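Local coordinates for protein indole-3-pyruvate decarboxylase (Azospirillum brasilense, PDB 2NXW) that decarboxylates aryl-substituted 2-oxo acids such as indole-3-pyruvate to the corresponding aldehydes, using thiamine diphosphate and a magnesium ion, on a route to the plant hormone auxin, at residues Asp402-Thr406 / Ser546-Phe552. Sequence-based numbering, arbitrary orientation.
With TPP (thiamine diphosphate), chain E.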
loop_
_atom_site.group_PDB
_atom_site.type_symbol
_atom_site.label_atom_id
_atom_site.label_comp_id
_atom_site.label_asym_id
_atom_site.label_seq_id
_atom_site.Cartn_x
_atom_site.Cartn_y
_atom_site.Cartn_z
ATOM N N ASP A 402 -34.089 1.118 -9.531
ATOM C CA ASP A 402 -34.914 0.688 -10.652
ATOM C C ASP A 402 -35.318 1.885 -11.519
ATOM O O ASP A 402 -35.698 1.722 -12.678
ATOM C CB ASP A 402 -36.145 -0.088 -10.163
ATOM C CG ASP A 402 -36.748 -0.970 -11.254
ATOM O OD1 ASP A 402 -36.078 -1.191 -12.286
ATOM O OD2 ASP A 402 -37.890 -1.442 -11.068
ATOM N N CYS A 403 -35.216 3.098 -10.977
ATOM C CA CYS A 403 -35.526 4.276 -11.783
ATOM C C CYS A 403 -34.618 4.322 -13.028
ATOM O O CYS A 403 -35.071 4.689 -14.111
ATOM C CB CYS A 403 -35.354 5.554 -10.954
ATOM S SG CYS A 403 -33.721 5.798 -10.198
ATOM N N LEU A 404 -33.358 3.918 -12.878
ATOM C CA LEU A 404 -32.409 3.902 -13.994
ATOM C C LEU A 404 -32.767 2.788 -14.982
ATOM O O LEU A 404 -32.746 2.985 -16.191
ATOM C CB LEU A 404 -30.986 3.678 -13.481
ATOM C CG LEU A 404 -29.925 3.486 -14.571
ATOM C CD1 LEU A 404 -29.977 4.618 -15.597
ATOM C CD2 LEU A 404 -28.566 3.410 -13.917
ATOM N N PHE A 405 -33.080 1.611 -14.459
ATOM C CA PHE A 405 -33.445 0.493 -15.316
ATOM C C PHE A 405 -34.728 0.798 -16.097
ATOM O O PHE A 405 -34.882 0.362 -17.239
ATOM C CB PHE A 405 -33.585 -0.774 -14.462
ATOM C CG PHE A 405 -32.270 -1.324 -13.991
ATOM C CD1 PHE A 405 -31.686 -2.417 -14.627
ATOM C CD2 PHE A 405 -31.587 -0.728 -12.937
ATOM C CE1 PHE A 405 -30.443 -2.907 -14.221
ATOM C CE2 PHE A 405 -30.335 -1.206 -12.522
ATOM C CZ PHE A 405 -29.763 -2.306 -13.173
ATOM N N THR A 406 -35.627 1.570 -15.493
ATOM C CA THR A 406 -36.867 1.965 -16.141
ATOM C C THR A 406 -36.579 3.030 -17.203
ATOM O O THR A 406 -37.161 3.008 -18.290
ATOM C CB THR A 406 -37.848 2.546 -15.130
ATOM O OG1 THR A 406 -38.068 1.593 -14.079
ATOM C CG2 THR A 406 -39.179 2.840 -15.803
ATOM N N SER A 546 -38.938 -3.143 -13.220
ATOM C CA SER A 546 -38.937 -2.779 -14.632
ATOM C C SER A 546 -38.516 -4.035 -15.403
ATOM O O SER A 546 -37.911 -4.942 -14.828
ATOM C CB SER A 546 -37.908 -1.677 -14.905
ATOM O OG SER A 546 -36.584 -2.142 -14.694
ATOM N N ASP A 547 -38.814 -4.095 -16.694
ATOM C CA ASP A 547 -38.414 -5.274 -17.469
ATOM C C ASP A 547 -36.887 -5.414 -17.522
ATOM O O ASP A 547 -36.340 -6.529 -17.483
ATOM C CB ASP A 547 -38.961 -5.198 -18.896
ATOM C CG ASP A 547 -40.477 -5.328 -18.961
ATOM O OD1 ASP A 547 -41.123 -5.663 -17.945
ATOM O OD2 ASP A 547 -41.026 -5.102 -20.057
ATOM N N THR A 548 -36.181 -4.292 -17.615
ATOM C CA THR A 548 -34.730 -4.355 -17.687
ATOM C C THR A 548 -34.122 -4.851 -16.372
ATOM O O THR A 548 -33.170 -5.638 -16.387
ATOM C CB THR A 548 -34.153 -2.975 -18.084
ATOM O OG1 THR A 548 -34.761 -2.564 -19.316
ATOM C CG2 THR A 548 -32.645 -3.042 -18.262
ATOM N N LEU A 549 -34.661 -4.417 -15.233
ATOM C CA LEU A 549 -34.116 -4.897 -13.971
ATOM C C LEU A 549 -34.461 -6.376 -13.825
ATOM O O LEU A 549 -33.645 -7.150 -13.341
ATOM C CB LEU A 549 -34.663 -4.096 -12.779
ATOM C CG LEU A 549 -34.169 -4.577 -11.401
ATOM C CD1 LEU A 549 -32.639 -4.591 -11.352
ATOM C CD2 LEU A 549 -34.731 -3.669 -10.319
ATOM N N ALA A 550 -35.644 -6.779 -14.278
ATOM C CA ALA A 550 -36.011 -8.191 -14.182
ATOM C C ALA A 550 -35.037 -9.041 -15.008
ATOM O O ALA A 550 -34.626 -10.120 -14.571
ATOM C CB ALA A 550 -37.432 -8.401 -14.655
ATOM N N ARG A 551 -34.647 -8.560 -16.186
ATOM C CA ARG A 551 -33.705 -9.321 -17.008
ATOM C C ARG A 551 -32.329 -9.365 -16.347
ATOM O O ARG A 551 -31.617 -10.371 -16.429
ATOM C CB ARG A 551 -33.576 -8.710 -18.407
ATOM C CG ARG A 551 -34.806 -8.883 -19.278
ATOM C CD ARG A 551 -34.468 -8.667 -20.751
ATOM N NE ARG A 551 -33.962 -7.323 -21.022
ATOM C CZ ARG A 551 -34.718 -6.233 -21.147
ATOM N NH1 ARG A 551 -36.039 -6.302 -21.032
ATOM N NH2 ARG A 551 -34.141 -5.063 -21.387
ATOM N N PHE A 552 -31.958 -8.269 -15.695
ATOM C CA PHE A 552 -30.680 -8.153 -14.997
ATOM C C PHE A 552 -30.613 -9.208 -13.896
ATOM O O PHE A 552 -29.642 -9.959 -13.796
ATOM C CB PHE A 552 -30.568 -6.750 -14.393
ATOM C CG PHE A 552 -29.247 -6.456 -13.733
ATOM C CD1 PHE A 552 -28.120 -6.153 -14.494
ATOM C CD2 PHE A 552 -29.147 -6.417 -12.348
ATOM C CE1 PHE A 552 -26.910 -5.808 -13.882
ATOM C CE2 PHE A 552 -27.942 -6.074 -11.725
ATOM C CZ PHE A 552 -26.825 -5.768 -12.493
HETATM N "N1'" TPP E . -25.168 4.093 -0.883
HETATM C "C2'" TPP E . -24.847 4.823 -1.963
HETATM C CM2 TPP E . -24.381 6.260 -1.782
HETATM N "N3'" TPP E . -24.924 4.301 -3.191
HETATM C "C4'" TPP E . -25.330 3.018 -3.407
HETATM N "N4'" TPP E . -25.324 2.520 -4.675
HETATM C "C5'" TPP E . -25.745 2.220 -2.293
HETATM C "C6'" TPP E . -25.623 2.801 -1.014
HETATM C "C7'" TPP E . -26.265 0.771 -2.443
HETATM N N3 TPP E . -27.609 0.663 -3.174
HETATM C C2 TPP E . -27.603 0.327 -4.467
HETATM S S1 TPP E . -29.300 0.270 -4.904
HETATM C C5 TPP E . -29.956 0.683 -3.323
HETATM C C4 TPP E . -28.819 0.837 -2.535
HETATM C CM4 TPP E . -28.934 1.203 -1.029
HETATM C C6 TPP E . -31.391 0.813 -3.001
HETATM C C7 TPP E . -31.976 2.031 -3.742
HETATM O O7 TPP E . -33.263 2.200 -3.205
HETATM P PA TPP E . -34.145 3.200 -4.059
HETATM O O1A TPP E . -33.503 4.573 -4.232
HETATM O O2A TPP E . -35.461 3.295 -3.287
HETATM O O3A TPP E . -34.455 2.623 -5.511
HETATM P PB TPP E . -35.021 1.080 -5.714
HETATM O O1B TPP E . -36.120 0.784 -4.691
HETATM O O2B TPP E . -35.551 1.075 -7.177
HETATM O O3B TPP E . -33.879 0.082 -5.603
HETATM O O HOH W 1 -36.961 -1.369 -18.164
#
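Phe405 lies against Thr548, and Thr406 against Ser546, where two short helical segments, 402-406 and 547-552, meet at 109° between their N-to-C directions, with axes 8.3 Å apart at closest. A water ties the backbones together, donating to Phe405 O and accepting from Thr548 N. Asp402 receives the N-terminus of the second helix in a two-pronged fashion: OD1 accepts from Ser546 OG (2.6 Å) and OD2 from Ser546 N (2.9 Å), each through its syn lone pair, which fixes the rotation of the carboxylate. With chi1 at 66°, Ser546 OG lies between its own N and C, positioned also to accept from Leu549 N at 3.0 Å; this is the N-cap bond. The Phe405 side chain makes the broadest contact, its ring lying against Leu549, Thr548 and Phe552. Leu549 CD1 sits 3.9 Å from the ring centroid, almost on its normal, as a CH-pi contact, while the ring presents an edge to the face of Phe552 (planes at 61°, centroids 5.2 Å apart). Placing an alanine at Asp402 would probably leave Ser546 N and OG without the carboxylate whose two oxygens they use, and let the start of helix 547-558 shift. On its other side, Asp402 N donates to TPP O2B (2.8 Å), so one residue joins the C-terminal helix to the diphosphate site of this thiamine diphosphate enzyme, where a helix N-terminus meets the phosphate.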